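Local structure of nucleoside-diphosphate-sugar pyrophosphorylase (Vibrio cholerae, 4EVW) at residues V3-G8 / I109-I114; A41-S46 / P119-P124; P48-V53 / L93-L98; G173-N178 / P207-L212. The protein probably transfers a nucleotidyl group from a nucleoside triphosphate to a sugar phosphate, making a nucleoside-diphosphate sugar and releasing pyrophosphate. The protein carries 1 engineered substitution. One frame throughout, in Å; residues are numbered along the deposited sequence.

From the N terminus, residues 3-8 open the first loop, which contact 1 closes at 109-114 by pairing two parallel strands near the centre of the chain. Inside it, segment 41-46 opens a second loop that ends at 119-124, beyond that closure, so contacts 1 and 2 cross; contact 2 joins two surface loops. Contact 3 (48-53 with 93-98) is nested within both and lays helix 87-100 on strand 49-54, the neighbour of strand 2-5. Contact 4 (173-178 with 207-212) follows in series and sets helix 208-214 against strand 174-177, which pairs antiparallel with strand 109-111; contacts 1, 3 and 4 thus share one mixed sheet, contact 3 through strand 49-54.

Contact 1 (V3-G8 / I109-I114); sequences VIPMAG and ITVFNI
Val3 and Val111 face each other as a parallel bridge in the central sheet of an alpha/beta nucleotidyltransferase-like domain, with strand 3-5 lying between strands 49-54 and 109-111. Two backbone bonds define the pairing: Val3 N gives to Thr110 O at 2.8 Å, and Phe112 N gives to Val3 O at 3.0 Å. The axes of the short strands diverge by 35°, which shows the twist between them. On the face carrying both valines, Val3 CG2 packs obliquely against Ile109 CB at 4.0 Å. Val111 CG1, set anti to its own amide nitrogen (chi1 -176°), meets Pro5 CD at 3.8 Å, with the two side chains roughly perpendicular; Val91 of helix 87-100 also touches Val111. Ile4 serves the other face. Its side chain runs alongside that of Phe112 in the same direction, and CD1 reaches Phe112 CB at 3.7 Å and also lies at the edge of the ring, near its plane. The other branch, CG2, crosses Ile114 at about a right angle and touches its CD1 at 4.0 Å. Phe40 meets the Phe112 ring edge-to-face. Thr110 OG1 is hydrogen-bonded to His176 ND1. Beyond the two direct backbone bonds, one water links the segments, donating to Pro5 O at 2.7 Å and accepting from Ile114 N at 2.9 Å.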
# COMPACT_ATOMS: atom_id res chain seq x y z
N VAL A 3 5.56 -0.33 -4.73
CA VAL A 3 6.15 0.13 -3.48
C VAL A 3 5.46 -0.52 -2.30
O VAL A 3 4.23 -0.44 -2.16
CB VAL A 3 6.02 1.66 -3.36
CG1 VAL A 3 6.64 2.14 -2.04
CG2 VAL A 3 6.70 2.34 -4.55
N ILE A 4 6.23 -1.16 -1.44
CA ILE A 4 5.64 -1.81 -0.28
C ILE A 4 6.17 -1.23 1.01
O ILE A 4 7.30 -1.52 1.42
CB ILE A 4 5.91 -3.32 -0.24
CG1 ILE A 4 5.75 -3.94 -1.63
CG2 ILE A 4 4.92 -3.98 0.73
CD1 ILE A 4 4.32 -4.16 -2.06
N PRO A 5 5.40 -0.37 1.64
CA PRO A 5 5.79 0.19 2.92
C PRO A 5 5.63 -0.88 4.00
O PRO A 5 4.58 -1.40 4.14
CB PRO A 5 4.82 1.33 3.10
CG PRO A 5 3.68 0.99 2.25
CD PRO A 5 4.07 0.05 1.21
N MSE A 6 6.67 -1.22 4.71
CA MSE A 6 6.56 -2.23 5.72
C MSE A 6 7.47 -1.92 6.88
O MSE A 6 8.13 -2.76 7.33
CB MSE A 6 6.88 -3.61 5.16
CG MSE A 6 7.95 -3.65 4.12
SE MSE A 6 8.42 -5.43 3.40
CE MSE A 6 8.82 -6.38 4.99
N ALA A 7 7.42 -0.68 7.33
CA ALA A 7 8.27 -0.20 8.37
C ALA A 7 7.52 -0.11 9.68
O ALA A 7 8.08 0.21 10.66
CB ALA A 7 8.81 1.11 8.02
N GLY A 8 6.26 -0.41 9.66
CA GLY A 8 5.46 -0.35 10.87
C GLY A 8 5.88 -1.32 11.96
O GLY A 8 7.01 -1.81 11.98
N ILE A 109 3.84 4.87 -9.34
CA ILE A 109 4.08 4.09 -8.15
C ILE A 109 2.77 3.47 -7.73
O ILE A 109 1.71 4.10 -7.76
CB ILE A 109 4.69 4.88 -6.97
CG1 ILE A 109 3.81 6.05 -6.58
CG2 ILE A 109 6.11 5.33 -7.31
CD1 ILE A 109 4.26 6.67 -5.27
N THR A 110 2.86 2.20 -7.37
CA THR A 110 1.71 1.42 -6.95
C THR A 110 2.00 1.00 -5.52
O THR A 110 2.83 0.12 -5.29
CB THR A 110 1.55 0.19 -7.84
OG1 THR A 110 1.34 0.62 -9.19
CG2 THR A 110 0.38 -0.65 -7.40
N VAL A 111 1.35 1.65 -4.57
CA VAL A 111 1.58 1.34 -3.16
C VAL A 111 0.69 0.20 -2.73
O VAL A 111 -0.50 0.19 -3.02
CB VAL A 111 1.30 2.56 -2.27
CG1 VAL A 111 1.64 2.23 -0.81
CG2 VAL A 111 2.11 3.75 -2.76
N PHE A 112 1.27 -0.77 -2.04
CA PHE A 112 0.52 -1.93 -1.59
C PHE A 112 1.04 -2.29 -0.20
O PHE A 112 2.12 -1.87 0.18
CB PHE A 112 0.77 -3.08 -2.56
CG PHE A 112 -0.11 -4.26 -2.34
CD1 PHE A 112 -1.49 -4.15 -2.48
CD2 PHE A 112 0.43 -5.49 -2.00
CE1 PHE A 112 -2.32 -5.25 -2.30
CE2 PHE A 112 -0.39 -6.60 -1.82
CZ PHE A 112 -1.76 -6.49 -1.97
N ASN A 113 0.27 -3.05 0.56
CA ASN A 113 0.76 -3.40 1.88
C ASN A 113 0.94 -4.90 2.05
O ASN A 113 0.26 -5.71 1.40
CB ASN A 113 -0.15 -2.82 2.96
CG ASN A 113 -1.51 -3.45 2.97
OD1 ASN A 113 -1.72 -4.48 3.60
ND2 ASN A 113 -2.45 -2.83 2.26
N ILE A 114 1.86 -5.25 2.92
CA ILE A 114 2.20 -6.64 3.16
C ILE A 114 1.12 -7.43 3.92
O ILE A 114 1.23 -8.64 4.07
CB ILE A 114 3.58 -6.70 3.89
CG1 ILE A 114 4.39 -7.87 3.36
CG2 ILE A 114 3.39 -6.74 5.39
CD1 ILE A 114 4.70 -7.77 1.87
O HOH W 1 2.80 -3.26 4.77

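Contact 2 (A41-S46 / P119-P124); sequences AAYFAS and PNFVFP
Tyr43, with CG opposite its carbonyl carbon (chi1 -60°), reaches across from the loop 41-46 and lays its ring among Phe121, Val122 and Phe123, each of which meets a different part of it. Phe123 comes edge-on over one face of the tyrosine: the ring planes stand at 66° with centroids 5.0 Å apart, and Phe123 CE2 lies over the rim of the face, not its centre. The closest carbons of the pair are Tyr43 CZ and Phe123 CD2, 3.5 Å apart. Phe121 approaches differently. Its side chain runs at about a right angle to that of Tyr43 and brings CD1 to 4.0 Å from Tyr43 CE2, while its carbonyl oxygen sits near the plane of the tyrosine ring, at the edge. The phenol oxygen is held by Phe123 N, which donates to Tyr43 OH at 3.0 Å with an N-H...O angle of 163°. Val122 CG1 borders the same hydroxyl. Phe121 and Phe123 also support each other within their loop, as Phe121 CE1 lies over the centre of the Phe123 ring, and the Phe40 ring also meets that of Phe121. A water adds a backbone link, accepting from Ala42 N and donating to Phe121 O at 2.8 Å. The whole is a surface aromatic cluster built on a T-shaped pair, joining the loop before strand 49-54 to the loop before strand 132-138.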
# COMPACT_ATOMS: atom_id res chain seq x y z
N ALA A 41 3.35 -11.54 -9.06
CA ALA A 41 4.24 -12.45 -9.79
C ALA A 41 4.34 -12.16 -11.29
O ALA A 41 5.38 -12.39 -11.89
CB ALA A 41 3.80 -13.90 -9.56
N ALA A 42 3.26 -11.68 -11.90
CA ALA A 42 3.28 -11.39 -13.33
C ALA A 42 4.23 -10.25 -13.67
O ALA A 42 4.60 -10.07 -14.83
CB ALA A 42 1.87 -11.05 -13.81
N TYR A 43 4.65 -9.50 -12.66
CA TYR A 43 5.53 -8.35 -12.87
C TYR A 43 6.95 -8.49 -12.35
O TYR A 43 7.74 -7.55 -12.42
CB TYR A 43 4.86 -7.13 -12.25
CG TYR A 43 3.52 -6.86 -12.90
CD1 TYR A 43 3.45 -6.25 -14.15
CD2 TYR A 43 2.33 -7.27 -12.29
CE1 TYR A 43 2.22 -6.07 -14.80
CE2 TYR A 43 1.10 -7.10 -12.93
CZ TYR A 43 1.06 -6.49 -14.18
OH TYR A 43 -0.15 -6.32 -14.81
N PHE A 44 7.29 -9.68 -11.85
CA PHE A 44 8.63 -9.92 -11.31
C PHE A 44 9.76 -9.69 -12.30
O PHE A 44 10.85 -9.26 -11.92
CB PHE A 44 8.73 -11.35 -10.77
CG PHE A 44 7.99 -11.58 -9.48
CD1 PHE A 44 7.38 -10.52 -8.81
CD2 PHE A 44 7.93 -12.85 -8.92
CE1 PHE A 44 6.73 -10.73 -7.59
CE2 PHE A 44 7.28 -13.07 -7.71
CZ PHE A 44 6.68 -12.01 -7.04
N ALA A 45 9.52 -9.97 -13.57
CA ALA A 45 10.56 -9.83 -14.58
C ALA A 45 10.69 -8.45 -15.20
O ALA A 45 11.75 -8.09 -15.70
CB ALA A 45 10.32 -10.86 -15.69
N SER A 46 9.62 -7.66 -15.12
CA SER A 46 9.57 -6.36 -15.78
C SER A 46 9.47 -5.08 -14.96
O SER A 46 9.83 -4.00 -15.44
CB SER A 46 8.35 -6.35 -16.70
OG SER A 46 7.16 -6.42 -15.91
N PRO A 119 -4.19 -12.34 -5.21
CA PRO A 119 -3.73 -13.34 -6.18
C PRO A 119 -3.92 -12.96 -7.65
O PRO A 119 -4.96 -12.42 -8.04
CB PRO A 119 -4.56 -14.58 -5.83
CG PRO A 119 -5.00 -14.36 -4.42
CD PRO A 119 -5.26 -12.88 -4.35
N ASN A 120 -2.91 -13.26 -8.46
CA ASN A 120 -2.97 -13.02 -9.90
C ASN A 120 -3.28 -11.58 -10.28
O ASN A 120 -4.04 -11.32 -11.22
CB ASN A 120 -4.00 -13.96 -10.53
CG ASN A 120 -3.83 -15.41 -10.10
OD1 ASN A 120 -2.71 -15.92 -10.07
ND2 ASN A 120 -4.93 -16.07 -9.77
N PHE A 121 -2.71 -10.62 -9.56
CA PHE A 121 -2.96 -9.22 -9.87
C PHE A 121 -2.46 -8.85 -11.27
O PHE A 121 -1.39 -9.27 -11.69
CB PHE A 121 -2.26 -8.31 -8.84
CG PHE A 121 -2.37 -6.84 -9.16
CD1 PHE A 121 -1.39 -6.20 -9.93
CD2 PHE A 121 -3.46 -6.10 -8.71
CE1 PHE A 121 -1.50 -4.85 -10.24
CE2 PHE A 121 -3.57 -4.75 -9.02
CZ PHE A 121 -2.60 -4.12 -9.79
N VAL A 122 -3.27 -8.07 -11.98
CA VAL A 122 -2.92 -7.55 -13.30
C VAL A 122 -3.48 -6.13 -13.28
O VAL A 122 -4.62 -5.92 -12.85
CB VAL A 122 -3.58 -8.33 -14.46
CG1 VAL A 122 -3.27 -7.63 -15.79
CG2 VAL A 122 -3.06 -9.76 -14.51
N PHE A 123 -2.69 -5.15 -13.71
CA PHE A 123 -3.15 -3.76 -13.70
C PHE A 123 -4.40 -3.63 -14.56
O PHE A 123 -4.49 -4.22 -15.63
CB PHE A 123 -2.07 -2.82 -14.24
CG PHE A 123 -0.96 -2.56 -13.26
CD1 PHE A 123 -1.14 -1.70 -12.19
CD2 PHE A 123 0.27 -3.20 -13.40
CE1 PHE A 123 -0.12 -1.47 -11.26
CE2 PHE A 123 1.30 -2.98 -12.49
CZ PHE A 123 1.10 -2.12 -11.42
N PRO A 124 -5.39 -2.85 -14.09
CA PRO A 124 -6.63 -2.66 -14.85
C PRO A 124 -6.42 -1.61 -15.95
O PRO A 124 -5.49 -0.81 -15.89
CB PRO A 124 -7.62 -2.21 -13.79
CG PRO A 124 -6.77 -1.40 -12.87
CD PRO A 124 -5.48 -2.20 -12.76
O HOH W 2 0.59 -11.03 -10.64

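Contact 3 (P48-V53 / L93-L98); sequences PFLFIV and LGLEEL
Leu50 pushes its CD2 methyl against the inner side of helix 93-98, where it meets Leu95 CD2 at 3.9 Å. The two leucine side chains cross obliquely, and their nearest atoms are methyls. The same Leu50 CD2 lies 4.0 Å from Gly94 O and 4.4 Å from Leu98 CD2, which puts a single methyl between two helix leucines and a backbone carbonyl. The rotamer explains this reach: Leu50 CG stands anti to the backbone nitrogen (chi1 170°), carrying the branch out toward the helix. Ile52, two residues on and on the same side of the strand, takes the neighbouring position. Its CD1 comes to 3.7 Å from Gly94 CA, and both CG1 and CG2 lie at 3.9 Å from that same carbon, so the isoleucine fits over the bare backbone of the glycine. That close approach is visible in the main chain as well, since Ile52 and Gly94 have their CA atoms only 5.6 Å apart. The strand and helix segments run at 116° to each other. Helix 87-100 belongs to a beta-alpha-beta crossover linking parallel strands 75-80 and 109-111, with strands 49-54 and 2-5 lying between them in the sheet. Phe51 and Val53 point to the other side of the sheet, against helix 59-70. With every contact made by methyl, methylene or backbone carbon and oxygen atoms, and all five participating residues buried, the hold is by shape fit and exclusion of water, with no directional polar bond across it.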
# COMPACT_ATOMS: atom_id res chain seq x y z
N PRO A 48 10.06 -2.69 -11.41
CA PRO A 48 10.88 -2.56 -10.21
C PRO A 48 10.02 -2.58 -8.95
O PRO A 48 8.85 -2.16 -8.97
CB PRO A 48 11.58 -1.21 -10.42
CG PRO A 48 10.59 -0.44 -11.24
CD PRO A 48 10.08 -1.46 -12.22
N PHE A 49 10.59 -3.08 -7.86
CA PHE A 49 9.90 -3.14 -6.57
C PHE A 49 10.74 -2.36 -5.56
O PHE A 49 11.97 -2.44 -5.57
CB PHE A 49 9.80 -4.58 -6.03
CG PHE A 49 8.76 -5.41 -6.72
CD1 PHE A 49 8.92 -5.80 -8.04
CD2 PHE A 49 7.62 -5.82 -6.03
CE1 PHE A 49 7.97 -6.57 -8.68
CE2 PHE A 49 6.65 -6.59 -6.66
CZ PHE A 49 6.82 -6.97 -7.99
N LEU A 50 10.07 -1.59 -4.71
CA LEU A 50 10.76 -0.85 -3.67
C LEU A 50 10.19 -1.33 -2.34
O LEU A 50 9.00 -1.15 -2.07
CB LEU A 50 10.53 0.66 -3.80
CG LEU A 50 11.01 1.51 -2.62
CD1 LEU A 50 12.51 1.39 -2.43
CD2 LEU A 50 10.64 2.96 -2.88
N PHE A 51 11.04 -1.95 -1.53
CA PHE A 51 10.62 -2.43 -0.22
C PHE A 51 11.15 -1.44 0.80
O PHE A 51 12.35 -1.17 0.85
CB PHE A 51 11.21 -3.83 0.03
CG PHE A 51 10.76 -4.86 -0.98
CD1 PHE A 51 9.48 -5.40 -0.91
CD2 PHE A 51 11.61 -5.27 -2.00
CE1 PHE A 51 9.04 -6.34 -1.86
CE2 PHE A 51 11.18 -6.21 -2.95
CZ PHE A 51 9.90 -6.74 -2.87
N ILE A 52 10.26 -0.87 1.60
CA ILE A 52 10.66 0.11 2.60
C ILE A 52 10.52 -0.55 3.95
O ILE A 52 9.41 -0.79 4.43
CB ILE A 52 9.80 1.38 2.52
CG1 ILE A 52 9.76 1.88 1.08
CG2 ILE A 52 10.40 2.46 3.42
CD1 ILE A 52 8.74 2.99 0.84
N VAL A 53 11.66 -0.84 4.56
CA VAL A 53 11.68 -1.53 5.82
C VAL A 53 12.33 -0.74 6.92
O VAL A 53 12.88 0.34 6.71
CB VAL A 53 12.48 -2.83 5.71
CG1 VAL A 53 11.96 -3.67 4.57
CG2 VAL A 53 13.95 -2.50 5.47
N LEU A 93 9.54 8.77 2.71
CA LEU A 93 10.91 8.58 3.17
C LEU A 93 11.62 7.51 2.34
O LEU A 93 12.83 7.59 2.10
CB LEU A 93 10.93 8.22 4.65
CG LEU A 93 10.48 9.34 5.59
CD1 LEU A 93 10.57 8.87 7.05
CD2 LEU A 93 11.36 10.56 5.38
N GLY A 94 10.87 6.50 1.90
CA GLY A 94 11.45 5.44 1.08
C GLY A 94 11.86 5.96 -0.29
O GLY A 94 12.91 5.59 -0.82
N LEU A 95 11.03 6.82 -0.88
CA LEU A 95 11.34 7.39 -2.18
C LEU A 95 12.53 8.33 -2.06
O LEU A 95 13.35 8.44 -2.98
CB LEU A 95 10.13 8.14 -2.75
CG LEU A 95 8.98 7.22 -3.16
CD1 LEU A 95 7.76 8.06 -3.48
CD2 LEU A 95 9.39 6.38 -4.38
N GLU A 96 12.63 9.02 -0.93
CA GLU A 96 13.76 9.91 -0.73
C GLU A 96 15.04 9.09 -0.59
O GLU A 96 16.08 9.45 -1.11
CB GLU A 96 13.51 10.80 0.49
CG GLU A 96 12.49 11.90 0.20
CD GLU A 96 12.12 12.73 1.42
OE1 GLU A 96 12.56 12.40 2.54
OE2 GLU A 96 11.36 13.72 1.26
N GLU A 97 14.94 7.96 0.11
CA GLU A 97 16.10 7.08 0.29
C GLU A 97 16.51 6.48 -1.07
O GLU A 97 17.70 6.32 -1.36
CB GLU A 97 15.78 5.97 1.29
CG GLU A 97 16.77 4.79 1.32
CD GLU A 97 18.21 5.21 1.60
OE1 GLU A 97 18.42 6.29 2.20
OE2 GLU A 97 19.13 4.44 1.24
N LEU A 98 15.52 6.14 -1.89
CA LEU A 98 15.82 5.60 -3.21
C LEU A 98 16.65 6.61 -4.00
O LEU A 98 17.64 6.26 -4.64
CB LEU A 98 14.52 5.28 -3.96
CG LEU A 98 14.70 4.64 -5.34
CD1 LEU A 98 15.44 3.31 -5.19
CD2 LEU A 98 13.34 4.43 -5.98

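Contact 4 (G173-N178 / P207-L212); sequences GLYHFN and PLYNEL. Engineered in segment 207-212: Glu211 (natural residue Leu).
Tyr209, its CG opposite the carbonyl carbon (chi1 -76°), sends its hydroxyl from helix 208-214 to strand 174-177 and donates to His176 O at 2.7 Å. The phenol oxygen lies above the plane of the His176 carbonyl. Around this point the first shell is aromatic. The Phe177 ring runs nearly parallel to that of Tyr209, planes at 11° and centroids 4.5 Å apart, but slid so that overlap is slight; Phe177 CZ still comes to 3.4 Å from Tyr209 CZ. On the tyrosine's edge, Tyr175 CB lies 3.3 Å from Tyr209 OH, and Tyr175 CD2 packs on Tyr209 CE2. Leu212 places CD1 in the plane of the Phe177 ring at its edge, 3.8 Å from CD2 of that ring. Farther out, Tyr183 of helix 180-191 meets Phe177 edge-to-face, Ser145 bonds Tyr175 OH, and Thr110 OG1 pairs with His176 ND1. The axes of the short segments 174-177 and 208-212 come no closer than 11.4 Å and are inclined at 27°. A helix packed over one side of a mixed sheet is consistent with the layered arrangement of an alpha/beta fold, here on the strand that pairs antiparallel with 109-111 and 132-138.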
# COMPACT_ATOMS: atom_id res chain seq x y z
N GLY A 173 -6.21 -1.42 -0.16
CA GLY A 173 -4.87 -1.09 0.29
C GLY A 173 -3.93 -0.90 -0.88
O GLY A 173 -2.73 -0.69 -0.70
N LEU A 174 -4.46 -1.00 -2.10
CA LEU A 174 -3.64 -0.79 -3.29
C LEU A 174 -3.98 0.61 -3.80
O LEU A 174 -5.11 0.89 -4.18
CB LEU A 174 -3.93 -1.84 -4.36
CG LEU A 174 -2.96 -1.74 -5.54
CD1 LEU A 174 -2.57 -3.13 -6.01
CD2 LEU A 174 -3.59 -0.92 -6.66
N TYR A 175 -2.97 1.48 -3.79
CA TYR A 175 -3.12 2.87 -4.22
C TYR A 175 -2.15 3.15 -5.35
O TYR A 175 -0.94 3.12 -5.15
CB TYR A 175 -2.81 3.81 -3.06
CG TYR A 175 -3.60 3.53 -1.81
CD1 TYR A 175 -3.03 2.88 -0.72
CD2 TYR A 175 -4.94 3.91 -1.73
CE1 TYR A 175 -3.77 2.62 0.43
CE2 TYR A 175 -5.68 3.66 -0.58
CZ TYR A 175 -5.10 3.01 0.49
OH TYR A 175 -5.84 2.77 1.62
N HIS A 176 -2.69 3.44 -6.52
CA HIS A 176 -1.85 3.70 -7.68
C HIS A 176 -1.80 5.19 -8.03
O HIS A 176 -2.81 5.89 -7.95
CB HIS A 176 -2.38 2.91 -8.88
CG HIS A 176 -1.55 3.07 -10.12
ND1 HIS A 176 -0.35 2.40 -10.30
CD2 HIS A 176 -1.74 3.81 -11.23
CE1 HIS A 176 0.15 2.73 -11.48
NE2 HIS A 176 -0.67 3.59 -12.06
N PHE A 177 -0.60 5.65 -8.40
CA PHE A 177 -0.38 7.03 -8.83
C PHE A 177 0.40 6.95 -10.13
O PHE A 177 1.44 6.30 -10.20
CB PHE A 177 0.45 7.81 -7.80
CG PHE A 177 -0.19 7.88 -6.44
CD1 PHE A 177 -0.12 6.80 -5.57
CD2 PHE A 177 -0.88 9.02 -6.04
CE1 PHE A 177 -0.72 6.85 -4.31
CE2 PHE A 177 -1.49 9.09 -4.78
CZ PHE A 177 -1.41 8.00 -3.92
N ASN A 178 -0.10 7.62 -11.17
CA ASN A 178 0.57 7.59 -12.47
C ASN A 178 1.95 8.25 -12.45
O ASN A 178 2.83 7.86 -13.22
CB ASN A 178 -0.31 8.26 -13.53
CG ASN A 178 0.22 8.04 -14.94
OD1 ASN A 178 0.50 6.91 -15.33
ND2 ASN A 178 0.34 9.12 -15.70
N PRO A 207 -6.15 9.54 2.10
CA PRO A 207 -6.45 10.98 2.16
C PRO A 207 -5.67 11.82 1.13
O PRO A 207 -6.13 12.89 0.73
CB PRO A 207 -6.06 11.36 3.59
CG PRO A 207 -6.35 10.12 4.36
CD PRO A 207 -5.83 9.02 3.45
N LEU A 208 -4.51 11.33 0.72
CA LEU A 208 -3.69 12.07 -0.24
C LEU A 208 -4.41 12.32 -1.55
O LEU A 208 -4.16 13.33 -2.21
CB LEU A 208 -2.37 11.33 -0.52
CG LEU A 208 -1.45 11.16 0.69
CD1 LEU A 208 -0.08 10.64 0.25
CD2 LEU A 208 -1.30 12.50 1.39
N TYR A 209 -5.32 11.43 -1.93
CA TYR A 209 -6.03 11.62 -3.19
C TYR A 209 -6.89 12.88 -3.19
O TYR A 209 -7.15 13.46 -4.24
CB TYR A 209 -6.87 10.38 -3.50
CG TYR A 209 -6.04 9.22 -4.01
CD1 TYR A 209 -5.63 9.16 -5.34
CD2 TYR A 209 -5.67 8.18 -3.15
CE1 TYR A 209 -4.88 8.09 -5.81
CE2 TYR A 209 -4.92 7.11 -3.61
CZ TYR A 209 -4.53 7.07 -4.94
OH TYR A 209 -3.81 5.98 -5.39
N ASN A 210 -7.33 13.33 -2.02
CA ASN A 210 -8.15 14.54 -1.97
C ASN A 210 -7.36 15.75 -2.46
O ASN A 210 -7.92 16.65 -3.08
CB ASN A 210 -8.68 14.79 -0.56
CG ASN A 210 -9.71 13.76 -0.15
OD1 ASN A 210 -10.61 13.45 -0.92
ND2 ASN A 210 -9.58 13.23 1.06
N GLU A 211 -6.05 15.75 -2.21
CA GLU A 211 -5.20 16.85 -2.66
C GLU A 211 -5.13 16.81 -4.19
O GLU A 211 -5.17 17.85 -4.86
CB GLU A 211 -3.79 16.73 -2.07
CG GLU A 211 -3.72 16.73 -0.54
CD GLU A 211 -4.05 18.08 0.08
OE1 GLU A 211 -4.12 19.08 -0.66
OE2 GLU A 211 -4.24 18.14 1.32
N LEU A 212 -5.02 15.61 -4.75
CA LEU A 212 -4.94 15.45 -6.20
C LEU A 212 -6.28 15.78 -6.88
O LEU A 212 -6.31 16.41 -7.94
CB LEU A 212 -4.50 14.02 -6.55
CG LEU A 212 -3.12 13.61 -6.03
CD1 LEU A 212 -2.75 12.24 -6.58
CD2 LEU A 212 -2.08 14.64 -6.46